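Local coordinates for arginyl-trna synthetase (Thermus thermophilus, PDB 1IQ0), which probably joins L-arginine to its cognate tRNA at the expense of ATP, acting as a class I aminoacyl-tRNA synthetase, at residues V473-L484 against L567-A578. Residues are numbered along the deposited sequence; the frame is centred on the assembly and turned at random.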
loop_
_atom_site.group_PDB
_atom_site.type_symbol
_atom_site.label_atom_id
_atom_site.label_comp_id
_atom_site.label_asym_id
_atom_site.label_seq_id
_atom_site.Cartn_x
_atom_site.Cartn_y
_atom_site.Cartn_z
ATOM N N VAL A 473 -3.632 2.878 -18.045
ATOM C CA VAL A 473 -2.296 2.296 -17.962
ATOM C C VAL A 473 -2.295 0.882 -18.546
ATOM O O VAL A 473 -1.345 0.483 -19.231
ATOM C CB VAL A 473 -1.789 2.242 -16.500
ATOM C CG1 VAL A 473 -0.362 1.698 -16.460
ATOM C CG2 VAL A 473 -1.857 3.636 -15.873
ATOM N N GLN A 474 -3.357 0.121 -18.284
ATOM C CA GLN A 474 -3.437 -1.237 -18.816
ATOM C C GLN A 474 -3.434 -1.207 -20.348
ATOM O O GLN A 474 -2.776 -2.024 -20.991
ATOM C CB GLN A 474 -4.703 -1.944 -18.319
ATOM C CG GLN A 474 -4.730 -2.279 -16.821
ATOM C CD GLN A 474 -6.025 -2.973 -16.413
ATOM O OE1 GLN A 474 -7.119 -2.490 -16.711
ATOM N NE2 GLN A 474 -5.906 -4.107 -15.731
ATOM N N TYR A 475 -4.160 -0.255 -20.926
ATOM C CA TYR A 475 -4.241 -0.137 -22.380
ATOM C C TYR A 475 -2.876 0.187 -22.997
ATOM O O TYR A 475 -2.527 -0.330 -24.057
ATOM C CB TYR A 475 -5.253 0.944 -22.772
ATOM C CG TYR A 475 -5.542 0.960 -24.254
ATOM C CD1 TYR A 475 -6.248 -0.083 -24.856
ATOM C CD2 TYR A 475 -5.070 1.993 -25.065
ATOM C CE1 TYR A 475 -6.478 -0.100 -26.228
ATOM C CE2 TYR A 475 -5.291 1.984 -26.442
ATOM C CZ TYR A 475 -5.995 0.935 -27.016
ATOM O OH TYR A 475 -6.210 0.917 -28.376
ATOM N N ALA A 476 -2.110 1.044 -22.335
ATOM C CA ALA A 476 -0.783 1.399 -22.819
ATOM C C ALA A 476 0.085 0.140 -22.821
ATOM O O ALA A 476 0.897 -0.063 -23.724
ATOM C CB ALA A 476 -0.163 2.478 -21.921
ATOM N N HIS A 477 -0.094 -0.709 -21.809
ATOM C CA HIS A 477 0.665 -1.951 -21.737
ATOM C C HIS A 477 0.271 -2.895 -22.867
ATOM O O HIS A 477 1.134 -3.500 -23.507
ATOM C CB HIS A 477 0.439 -2.668 -20.401
ATOM C CG HIS A 477 1.021 -4.049 -20.361
ATOM N ND1 HIS A 477 0.347 -5.154 -20.834
ATOM C CD2 HIS A 477 2.241 -4.492 -19.969
ATOM C CE1 HIS A 477 1.124 -6.218 -20.735
ATOM N NE2 HIS A 477 2.279 -5.843 -20.213
ATOM N N ALA A 478 -1.033 -3.030 -23.100
ATOM C CA ALA A 478 -1.527 -3.915 -24.151
ATOM C C ALA A 478 -1.099 -3.429 -25.540
ATOM O O ALA A 478 -0.783 -4.229 -26.412
ATOM C CB ALA A 478 -3.063 -4.031 -24.072
ATOM N N ARG A 479 -1.085 -2.116 -25.738
ATOM C CA ARG A 479 -0.677 -1.545 -27.017
ATOM C C ARG A 479 0.798 -1.875 -27.280
ATOM O O ARG A 479 1.157 -2.323 -28.363
ATOM C CB ARG A 479 -0.865 -0.026 -27.003
ATOM C CG ARG A 479 -0.629 0.657 -28.349
ATOM C CD ARG A 479 -1.947 0.984 -29.047
ATOM N NE ARG A 479 -2.164 2.425 -29.186
ATOM C CZ ARG A 479 -2.188 3.285 -28.171
ATOM N NH1 ARG A 479 -2.007 2.856 -26.926
ATOM N NH2 ARG A 479 -2.395 4.577 -28.398
ATOM N N ALA A 480 1.648 -1.647 -26.283
ATOM C CA ALA A 480 3.075 -1.923 -26.422
ATOM C C ALA A 480 3.298 -3.410 -26.677
ATOM O O ALA A 480 4.085 -3.794 -27.543
ATOM C CB ALA A 480 3.820 -1.494 -25.158
ATOM N N HIS A 481 2.593 -4.244 -25.924
ATOM C CA HIS A 481 2.718 -5.689 -26.064
ATOM C C HIS A 481 2.266 -6.195 -27.439
ATOM O O HIS A 481 2.864 -7.126 -27.982
ATOM C CB HIS A 481 1.916 -6.396 -24.961
ATOM C CG HIS A 481 2.180 -7.867 -24.871
ATOM N ND1 HIS A 481 1.588 -8.788 -25.709
ATOM C CD2 HIS A 481 2.994 -8.576 -24.050
ATOM C CE1 HIS A 481 2.022 -9.999 -25.409
ATOM N NE2 HIS A 481 2.876 -9.899 -24.406
ATOM N N SER A 482 1.220 -5.588 -28.001
ATOM C CA SER A 482 0.729 -6.023 -29.310
ATOM C C SER A 482 1.802 -5.828 -30.388
ATOM O O SER A 482 1.906 -6.623 -31.317
ATOM C CB SER A 482 -0.544 -5.259 -29.698
ATOM O OG SER A 482 -0.246 -3.915 -30.033
ATOM N N ILE A 483 2.597 -4.772 -30.254
ATOM C CA ILE A 483 3.676 -4.485 -31.202
ATOM C C ILE A 483 4.732 -5.601 -31.149
ATOM O O ILE A 483 5.193 -6.087 -32.184
ATOM C CB ILE A 483 4.359 -3.128 -30.874
ATOM C CG1 ILE A 483 3.343 -1.991 -30.999
ATOM C CG2 ILE A 483 5.556 -2.899 -31.806
ATOM C CD1 ILE A 483 3.867 -0.625 -30.527
ATOM N N LEU A 484 5.107 -6.000 -29.939
ATOM C CA LEU A 484 6.093 -7.061 -29.744
ATOM C C LEU A 484 5.560 -8.382 -30.298
ATOM O O LEU A 484 6.307 -9.215 -30.808
ATOM C CB LEU A 484 6.392 -7.229 -28.253
ATOM C CG LEU A 484 6.845 -6.002 -27.450
ATOM C CD1 LEU A 484 7.043 -6.407 -25.994
ATOM C CD2 LEU A 484 8.136 -5.441 -28.022
ATOM N N LEU A 567 12.095 -1.670 -30.712
ATOM C CA LEU A 567 11.477 -2.866 -30.153
ATOM C C LEU A 567 11.962 -3.086 -28.713
ATOM O O LEU A 567 11.170 -3.434 -27.838
ATOM C CB LEU A 567 11.788 -4.092 -31.019
ATOM C CG LEU A 567 10.975 -4.226 -32.314
ATOM C CD1 LEU A 567 11.537 -5.346 -33.172
ATOM C CD2 LEU A 567 9.515 -4.499 -31.975
ATOM N N SER A 568 13.255 -2.876 -28.465
ATOM C CA SER A 568 13.802 -3.050 -27.116
ATOM C C SER A 568 13.253 -1.979 -26.175
ATOM O O SER A 568 13.003 -2.241 -24.999
ATOM C CB SER A 568 15.331 -2.986 -27.134
ATOM O OG SER A 568 15.877 -4.112 -27.798
ATOM N N LEU A 569 13.060 -0.773 -26.697
ATOM C CA LEU A 569 12.517 0.311 -25.889
ATOM C C LEU A 569 11.052 0.012 -25.578
ATOM O O LEU A 569 10.579 0.251 -24.465
ATOM C CB LEU A 569 12.631 1.633 -26.640
ATOM C CG LEU A 569 12.230 2.903 -25.893
ATOM C CD1 LEU A 569 13.052 3.030 -24.610
ATOM C CD2 LEU A 569 12.458 4.110 -26.801
ATOM N N VAL A 570 10.336 -0.509 -26.573
ATOM C CA VAL A 570 8.932 -0.859 -26.406
ATOM C C VAL A 570 8.822 -1.989 -25.380
ATOM O O VAL A 570 7.924 -1.997 -24.542
ATOM C CB VAL A 570 8.308 -1.312 -27.754
ATOM C CG1 VAL A 570 6.965 -1.996 -27.513
ATOM C CG2 VAL A 570 8.114 -0.091 -28.670
ATOM N N GLN A 571 9.757 -2.932 -25.444
ATOM C CA GLN A 571 9.772 -4.056 -24.526
ATOM C C GLN A 571 10.038 -3.571 -23.104
ATOM O O GLN A 571 9.379 -4.003 -22.156
ATOM C CB GLN A 571 10.846 -5.069 -24.933
ATOM C CG GLN A 571 10.926 -6.260 -23.984
ATOM C CD GLN A 571 11.927 -7.300 -24.434
ATOM O OE1 GLN A 571 13.116 -7.013 -24.571
ATOM N NE2 GLN A 571 11.451 -8.516 -24.670
ATOM N N SER A 572 11.008 -2.678 -22.955
ATOM C CA SER A 572 11.323 -2.143 -21.636
ATOM C C SER A 572 10.100 -1.416 -21.058
ATOM O O SER A 572 9.814 -1.510 -19.861
ATOM C CB SER A 572 12.515 -1.186 -21.720
ATOM O OG SER A 572 12.705 -0.495 -20.498
ATOM N N LEU A 573 9.380 -0.690 -21.908
ATOM C CA LEU A 573 8.188 0.019 -21.453
ATOM C C LEU A 573 7.067 -0.935 -21.036
ATOM O O LEU A 573 6.412 -0.709 -20.021
ATOM C CB LEU A 573 7.641 0.956 -22.536
ATOM C CG LEU A 573 6.293 1.466 -22.005
ATOM C CD1 LEU A 573 6.426 2.889 -21.521
ATOM C CD2 LEU A 573 5.222 1.306 -23.049
ATOM N N GLN A 574 6.831 -1.983 -21.826
ATOM C CA GLN A 574 5.777 -2.937 -21.501
ATOM C C GLN A 574 6.114 -3.674 -20.205
ATOM O O GLN A 574 5.242 -3.910 -19.376
ATOM C CB GLN A 574 5.579 -3.943 -22.639
ATOM C CG GLN A 574 6.612 -5.042 -22.690
ATOM C CD GLN A 574 6.090 -6.367 -22.175
ATOM O OE1 GLN A 574 5.167 -6.419 -21.362
ATOM N NE2 GLN A 574 6.699 -7.452 -22.635
ATOM N N ARG A 575 7.379 -4.047 -20.042
ATOM C CA ARG A 575 7.808 -4.734 -18.834
ATOM C C ARG A 575 7.676 -3.814 -17.615
ATOM O O ARG A 575 7.260 -4.249 -16.548
ATOM C CB ARG A 575 9.258 -5.199 -18.970
ATOM C CG ARG A 575 9.444 -6.427 -19.844
ATOM C CD ARG A 575 10.923 -6.737 -19.991
ATOM N NE ARG A 575 11.165 -7.977 -20.723
ATOM C CZ ARG A 575 12.377 -8.450 -20.998
ATOM N NH1 ARG A 575 13.456 -7.783 -20.603
ATOM N NH2 ARG A 575 12.512 -9.593 -21.657
ATOM N N THR A 576 8.017 -2.541 -17.784
ATOM C CA THR A 576 7.928 -1.588 -16.680
ATOM C C THR A 576 6.475 -1.346 -16.268
ATOM O O THR A 576 6.169 -1.247 -15.078
ATOM C CB THR A 576 8.595 -0.248 -17.055
ATOM O OG1 THR A 576 9.986 -0.477 -17.309
ATOM C CG2 THR A 576 8.451 0.765 -15.925
ATOM N N LEU A 577 5.578 -1.247 -17.245
ATOM C CA LEU A 577 4.175 -1.045 -16.921
ATOM C C LEU A 577 3.585 -2.305 -16.281
ATOM O O LEU A 577 2.790 -2.212 -15.344
ATOM C CB LEU A 577 3.383 -0.670 -18.169
ATOM C CG LEU A 577 3.679 0.712 -18.748
ATOM C CD1 LEU A 577 2.758 0.959 -19.928
ATOM C CD2 LEU A 577 3.472 1.792 -17.664
ATOM N N ALA A 578 3.981 -3.480 -16.777
ATOM C CA ALA A 578 3.481 -4.748 -16.235
ATOM C C ALA A 578 3.921 -4.917 -14.784
ATOM O O ALA A 578 3.124 -5.279 -13.924
ATOM C CB ALA A 578 3.991 -5.937 -17.077
#
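The helices carrying 473-484 and 567-578 run roughly antiparallel, their short axes 144° apart and 8.8 Å at closest approach, with the CA atoms of His477 and Gln574 only 5.2 Å from each other. Gln574 is the central knob, set among His477, Ala480, His481 and Leu484. Its CG stands between backbone N and carbonyl carbon (chi1 78°), and a further bend at chi2 sets the amide on the flank of the other helix, with OE1 toward the His477 ring and NE2 beside CD1 of Leu484. There OE1 of Gln574 accepts a weak, strongly bent hydrogen bond from NE2 of His477, 3.2 Å long with 123° at the hydrogen, ring and amide planes being steeply inclined. The same imidazole meets the Gln574 backbone edge-on: CD2 of His477 lies 3.1 Å from O of Gln574, which sits in the ring plane. A weak hydrogen bond from ND1 to the carbonyl of Pro589 gives the His477 ring a second tether, in the C-terminal tail. Shortening Gln574 to an alanine would probably leave NE2 of His477 without this partner and open a gap beside CD1 of Leu484, which now packs 3.6 Å from CG of Gln574.

Leu484 is the reciprocal knob, dropping between Leu567, Val570, Gln571 and Gln574; its CD2 comes to 3.7 Å from CG1 of Val570. Ala480, with only a methyl to offer, lets the helices close in, its CB 3.8 Å from CD2 of Leu573. At the far end Leu577 forks over Ala476 and Val473, CD1 reaching the former and CD2 the latter. Trp539 of helix 525-544 covers Ala476, Ile483 and Leu573. This is knobs-into-holes packing between helix 470-487 and the C-terminal helix 562-583, within the mainly helical bundle of the DALR anticodon-binding domain.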